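Local atomic coordinates of hypothetical protein PH1789 (PDB entry 1WR2), a protein that is of unknown function but carries an ATP-grasp domain, built on two antiparallel beta-sheets with helices packed around them. Residues 182-186 against 218-224; 137-141 against 170-176. One frame throughout, in Å; residues are numbered along the deposited sequence.

Contact 1: residues 182-186 against 218-224; sequences EEPAD and VYNKGEG
Asp186 reaches from the 182-186 loop into the turn made by residues 218-224 and makes the largest share of the contact. Its CB passes Tyr219 O at 3.3 Å. CG stands anti to the backbone N (chi1 -168°), which swings the carboxylate over the amides of the turn. There OD2 accepts a hydrogen bond from Gly224 N at 2.9 Å; the donor comes from above the carboxylate plane, 43° out of it, and the bond is bent. Gly222 N is also close, 3.0 Å from Asp186 OD2, so the oxygen looks into a cluster of amides that would probably favour its negative charge. The other oxygen, OD1, takes a hydrogen bond from Ala189 N and one from a water 2.6 Å away, the same water being weakly bonded to Gly222 N. Asp186 is thus the N-cap of helix 187-203, and one carboxylate serves both this helix start and the connection between the antiparallel strands 208-218 and 225-234 of the ATP-grasp domain. In that connection Asn220 to Glu223 form a type II beta turn, in which Gly222 takes the positive-phi position that glycine favours. The backbones join on either side of Ala185: Asp186 N donates to Tyr219 O at 2.7 Å, and Lys221 N donates to Pro184 O at 3.1 Å. Together these make a single beta bridge between Ala185 and Asn220. Deeper in, Ala185 CB lies 3.9 Å from Val218 CG1. At the solvent-facing end the extended Glu183 side chain passes Asn220, their carboxylate and amide planes 49° apart.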
loop_
_atom_site.group_PDB
_atom_site.type_symbol
_atom_site.label_atom_id
_atom_site.label_comp_id
_atom_site.label_asym_id
_atom_site.label_seq_id
_atom_site.Cartn_x
_atom_site.Cartn_y
_atom_site.Cartn_z
ATOM N N GLU A 182 16.796 10.769 19.988
ATOM C CA GLU A 182 16.456 9.487 19.377
ATOM C C GLU A 182 17.091 9.337 17.998
ATOM O O GLU A 182 17.612 10.301 17.432
ATOM C CB GLU A 182 14.941 9.353 19.244
ATOM C CG GLU A 182 14.200 9.419 20.557
ATOM C CD GLU A 182 12.701 9.454 20.364
ATOM O OE1 GLU A 182 12.164 8.541 19.702
ATOM O OE2 GLU A 182 12.058 10.397 20.874
ATOM N N GLU A 183 17.039 8.120 17.464
ATOM C CA GLU A 183 17.601 7.830 16.151
ATOM C C GLU A 183 16.694 8.352 15.049
ATOM O O GLU A 183 15.487 8.119 15.059
ATOM C CB GLU A 183 17.797 6.324 15.978
ATOM C CG GLU A 183 18.918 5.743 16.821
ATOM C CD GLU A 183 18.955 4.227 16.766
ATOM O OE1 GLU A 183 19.011 3.669 15.648
ATOM O OE2 GLU A 183 18.928 3.592 17.844
ATOM N N PRO A 184 17.268 9.075 14.081
ATOM C CA PRO A 184 16.492 9.628 12.972
ATOM C C PRO A 184 16.046 8.553 11.995
ATOM O O PRO A 184 16.755 7.573 11.767
ATOM C CB PRO A 184 17.462 10.613 12.337
ATOM C CG PRO A 184 18.776 9.934 12.532
ATOM C CD PRO A 184 18.688 9.455 13.965
ATOM N N ALA A 185 14.864 8.744 11.425
ATOM C CA ALA A 185 14.326 7.800 10.461
ATOM C C ALA A 185 15.157 7.916 9.189
ATOM O O ALA A 185 15.960 8.837 9.045
ATOM C CB ALA A 185 12.867 8.126 10.176
ATOM N N ASP A 186 14.965 6.980 8.268
ATOM C CA ASP A 186 15.707 7.006 7.018
ATOM C C ASP A 186 15.050 7.986 6.050
ATOM O O ASP A 186 14.253 7.590 5.202
ATOM C CB ASP A 186 15.747 5.609 6.397
ATOM C CG ASP A 186 16.744 5.509 5.257
ATOM O OD1 ASP A 186 16.826 6.459 4.450
ATOM O OD2 ASP A 186 17.439 4.476 5.159
ATOM N N VAL A 218 8.918 3.242 8.063
ATOM C CA VAL A 218 10.236 3.800 7.785
ATOM C C VAL A 218 11.181 3.456 8.926
ATOM O O VAL A 218 10.932 3.791 10.084
ATOM C CB VAL A 218 10.187 5.333 7.606
ATOM C CG1 VAL A 218 11.582 5.863 7.294
ATOM C CG2 VAL A 218 9.236 5.694 6.472
ATOM N N TYR A 219 12.268 2.774 8.589
ATOM C CA TYR A 219 13.245 2.362 9.580
ATOM C C TYR A 219 14.328 3.414 9.774
ATOM O O TYR A 219 14.340 4.439 9.094
ATOM C CB TYR A 219 13.852 1.022 9.167
ATOM C CG TYR A 219 12.802 -0.049 8.950
ATOM C CD1 TYR A 219 11.929 -0.412 9.977
ATOM C CD2 TYR A 219 12.673 -0.690 7.717
ATOM C CE1 TYR A 219 10.958 -1.388 9.781
ATOM C CE2 TYR A 219 11.701 -1.667 7.510
ATOM C CZ TYR A 219 10.853 -2.011 8.543
ATOM O OH TYR A 219 9.912 -2.992 8.353
ATOM N N ASN A 220 15.240 3.157 10.704
ATOM C CA ASN A 220 16.299 4.112 10.992
ATOM C C ASN A 220 17.230 4.359 9.818
ATOM O O ASN A 220 17.189 3.652 8.813
ATOM C CB ASN A 220 17.087 3.661 12.220
ATOM C CG ASN A 220 16.184 3.384 13.408
ATOM O OD1 ASN A 220 15.268 4.156 13.699
ATOM N ND2 ASN A 220 16.440 2.281 14.099
ATOM N N LYS A 221 18.065 5.381 9.956
ATOM C CA LYS A 221 18.999 5.776 8.909
ATOM C C LYS A 221 19.740 4.610 8.269
ATOM O O LYS A 221 20.232 3.714 8.957
ATOM C CB LYS A 221 20.005 6.785 9.474
ATOM C CG LYS A 221 20.763 7.584 8.419
ATOM C CD LYS A 221 21.578 8.695 9.074
ATOM C CE LYS A 221 22.255 9.592 8.046
ATOM N NZ LYS A 221 23.254 8.862 7.218
ATOM N N GLY A 222 19.801 4.628 6.941
ATOM C CA GLY A 222 20.503 3.590 6.208
ATOM C C GLY A 222 19.850 2.225 6.070
ATOM O O GLY A 222 20.449 1.321 5.487
ATOM N N GLU A 223 18.638 2.049 6.589
ATOM C CA GLU A 223 17.985 0.750 6.468
ATOM C C GLU A 223 16.628 0.777 5.762
ATOM O O GLU A 223 15.764 -0.066 6.010
ATOM C CB GLU A 223 17.874 0.089 7.843
ATOM C CG GLU A 223 17.138 0.888 8.880
ATOM C CD GLU A 223 17.461 0.427 10.287
ATOM O OE1 GLU A 223 16.773 0.862 11.232
ATOM O OE2 GLU A 223 18.412 -0.367 10.448
ATOM N N GLY A 224 16.467 1.758 4.878
ATOM C CA GLY A 224 15.262 1.900 4.077
ATOM C C GLY A 224 13.884 1.939 4.715
ATOM O O GLY A 224 13.709 2.322 5.873
HETATM O O HOH W 1 19.335 7.037 4.688
#

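Contact 2: residues 137-141 against 170-176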
loop_
_atom_site.group_PDB
_atom_site.type_symbol
_atom_site.label_atom_id
_atom_site.label_comp_id
_atom_site.label_asym_id
_atom_site.label_seq_id
_atom_site.Cartn_x
_atom_site.Cartn_y
_atom_site.Cartn_z
ATOM N N MET A 137 1.147 13.875 -1.622
ATOM C CA MET A 137 1.096 14.305 -0.221
ATOM C C MET A 137 1.951 13.414 0.668
ATOM O O MET A 137 2.136 12.223 0.393
ATOM C CB MET A 137 -0.345 14.236 0.314
ATOM C CG MET A 137 -1.302 15.331 -0.143
ATOM S SD MET A 137 -1.630 15.387 -1.924
ATOM C CE MET A 137 -2.840 14.060 -2.137
ATOM N N PHE A 138 2.439 13.995 1.757
ATOM C CA PHE A 138 3.249 13.274 2.724
ATOM C C PHE A 138 2.888 13.732 4.128
ATOM O O PHE A 138 2.616 14.910 4.352
ATOM C CB PHE A 138 4.738 13.530 2.505
ATOM C CG PHE A 138 5.600 12.964 3.592
ATOM C CD1 PHE A 138 5.804 11.590 3.692
ATOM C CD2 PHE A 138 6.166 13.802 4.552
ATOM C CE1 PHE A 138 6.550 11.054 4.727
ATOM C CE2 PHE A 138 6.921 13.274 5.599
ATOM C CZ PHE A 138 7.114 11.898 5.689
ATOM N N GLY A 139 2.896 12.793 5.067
ATOM C CA GLY A 139 2.596 13.107 6.451
ATOM C C GLY A 139 2.749 11.836 7.262
ATOM O O GLY A 139 2.829 10.751 6.685
ATOM N N LEU A 140 2.802 11.945 8.586
ATOM C CA LEU A 140 2.934 10.750 9.414
ATOM C C LEU A 140 1.619 9.990 9.466
ATOM O O LEU A 140 0.544 10.568 9.284
ATOM C CB LEU A 140 3.351 11.104 10.847
ATOM C CG LEU A 140 4.772 11.617 11.090
ATOM C CD1 LEU A 140 5.039 11.673 12.588
ATOM C CD2 LEU A 140 5.775 10.704 10.424
ATOM N N GLY A 141 1.713 8.689 9.723
ATOM C CA GLY A 141 0.522 7.865 9.811
ATOM C C GLY A 141 0.084 7.722 11.256
ATOM O O GLY A 141 0.319 8.610 12.074
ATOM N N ILE A 170 6.427 19.304 7.382
ATOM C CA ILE A 170 5.389 18.783 8.273
ATOM C C ILE A 170 5.727 19.134 9.717
ATOM O O ILE A 170 6.897 19.151 10.102
ATOM C CB ILE A 170 5.219 17.240 8.158
ATOM C CG1 ILE A 170 6.540 16.537 8.478
ATOM C CG2 ILE A 170 4.712 16.869 6.758
ATOM C CD1 ILE A 170 6.426 15.021 8.519
ATOM N N LYS A 171 4.704 19.419 10.514
ATOM C CA LYS A 171 4.928 19.777 11.909
ATOM C C LYS A 171 5.659 18.665 12.654
ATOM O O LYS A 171 6.492 18.927 13.520
ATOM C CB LYS A 171 3.601 20.065 12.606
ATOM C CG LYS A 171 2.809 21.213 11.998
ATOM C CD LYS A 171 1.654 21.614 12.907
ATOM C CE LYS A 171 0.781 22.662 12.255
ATOM N NZ LYS A 171 0.226 22.157 10.965
ATOM N N ALA A 172 5.347 17.423 12.303
ATOM C CA ALA A 172 5.960 16.275 12.953
ATOM C C ALA A 172 7.361 15.949 12.453
ATOM O O ALA A 172 7.889 14.876 12.749
ATOM C CB ALA A 172 5.068 15.062 12.794
ATOM N N TYR A 173 7.970 16.864 11.703
ATOM C CA TYR A 173 9.310 16.613 11.188
ATOM C C TYR A 173 10.334 16.292 12.274
ATOM O O TYR A 173 11.142 15.367 12.125
ATOM C CB TYR A 173 9.836 17.799 10.387
ATOM C CG TYR A 173 11.257 17.548 9.960
ATOM C CD1 TYR A 173 11.543 16.612 8.969
ATOM C CD2 TYR A 173 12.322 18.161 10.619
ATOM C CE1 TYR A 173 12.850 16.283 8.647
ATOM C CE2 TYR A 173 13.639 17.838 10.306
ATOM C CZ TYR A 173 13.893 16.896 9.320
ATOM O OH TYR A 173 15.189 16.554 9.009
ATOM N N PRO A 174 10.342 17.073 13.369
ATOM C CA PRO A 174 11.297 16.824 14.453
ATOM C C PRO A 174 11.269 15.375 14.910
ATOM O O PRO A 174 12.287 14.821 15.325
ATOM C CB PRO A 174 10.833 17.786 15.543
ATOM C CG PRO A 174 10.360 18.957 14.744
ATOM C CD PRO A 174 9.548 18.283 13.647
ATOM N N ILE A 175 10.093 14.762 14.833
ATOM C CA ILE A 175 9.931 13.372 15.235
ATOM C C ILE A 175 10.737 12.435 14.334
ATOM O O ILE A 175 11.323 11.458 14.803
ATOM C CB ILE A 175 8.448 12.977 15.201
ATOM C CG1 ILE A 175 7.680 13.818 16.222
ATOM C CG2 ILE A 175 8.291 11.494 15.494
ATOM C CD1 ILE A 175 6.183 13.629 16.181
ATOM N N LEU A 176 10.767 12.737 13.041
ATOM C CA LEU A 176 11.509 11.924 12.084
ATOM C C LEU A 176 13.009 12.108 12.263
ATOM O O LEU A 176 13.786 11.174 12.072
ATOM C CB LEU A 176 11.130 12.304 10.654
ATOM C CG LEU A 176 9.687 12.069 10.214
ATOM C CD1 LEU A 176 9.518 12.530 8.772
ATOM C CD2 LEU A 176 9.347 10.591 10.346
#
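The end of strand 133-140, in the six-stranded antiparallel sheet of the ATP-grasp domain, packs against the turn and short helix of residues 170-176 through apolar side chains, with no hydrogen bond between the segments. Phe138 and Leu140 carry the strand's side of the contact. Phe138 has its CG anti to the backbone N (chi1 172°), which brings the far end of the ring against Ile170 and Leu176. Ile170 CD1 approaches ring atom Phe138 CE2 obliquely at 3.4 Å, whereas Leu176 CD1 lies at the ring edge, near its plane, 4.0 Å from Phe138 CZ. Leu140 divides its two methyls: CD1 presses on Ala172 CB at 3.4 Å, tighter than usual for two carbons, and CD2 meets Leu176 CD2 at 3.6 Å as the two leucine side chains run antiparallel past one another. Ile175 CD1 adds a looser touch at 4.2 Å from Leu140 CD1, on the exposed side. A type I turn from Ile170 to Tyr173 leads into the helix, and Asp150 accepts hydrogen bonds from the backbone N of Lys171 and Ala172. Around this apolar patch, Met166 and Ile167 of helix 160-168 and Ile190 of helix 187-203 pack on Phe138, while Thr152 of strand 152-155 touches Ile170.

In the fold
Contacts 1 and 2 follow one another along the chain: all of contact 2 precedes contact 1 in the sequence, and their centres lie about 14 Å apart. They meet directly where Ala185 N approaches Leu176 O at 2.7 Å, a probable hydrogen bond, with Pro184 CB packed against the same carbonyl oxygen. Leu176 therefore faces the sheet strand with its side chain and the 182-186 loop with its backbone. Contact 2 is partly buried, whereas contact 1 lies at the surface, its centre about 20 Å from the chain's centre. Helix 187-203 touches both: Asp186 caps its start, and its Ile187 packs on Leu176.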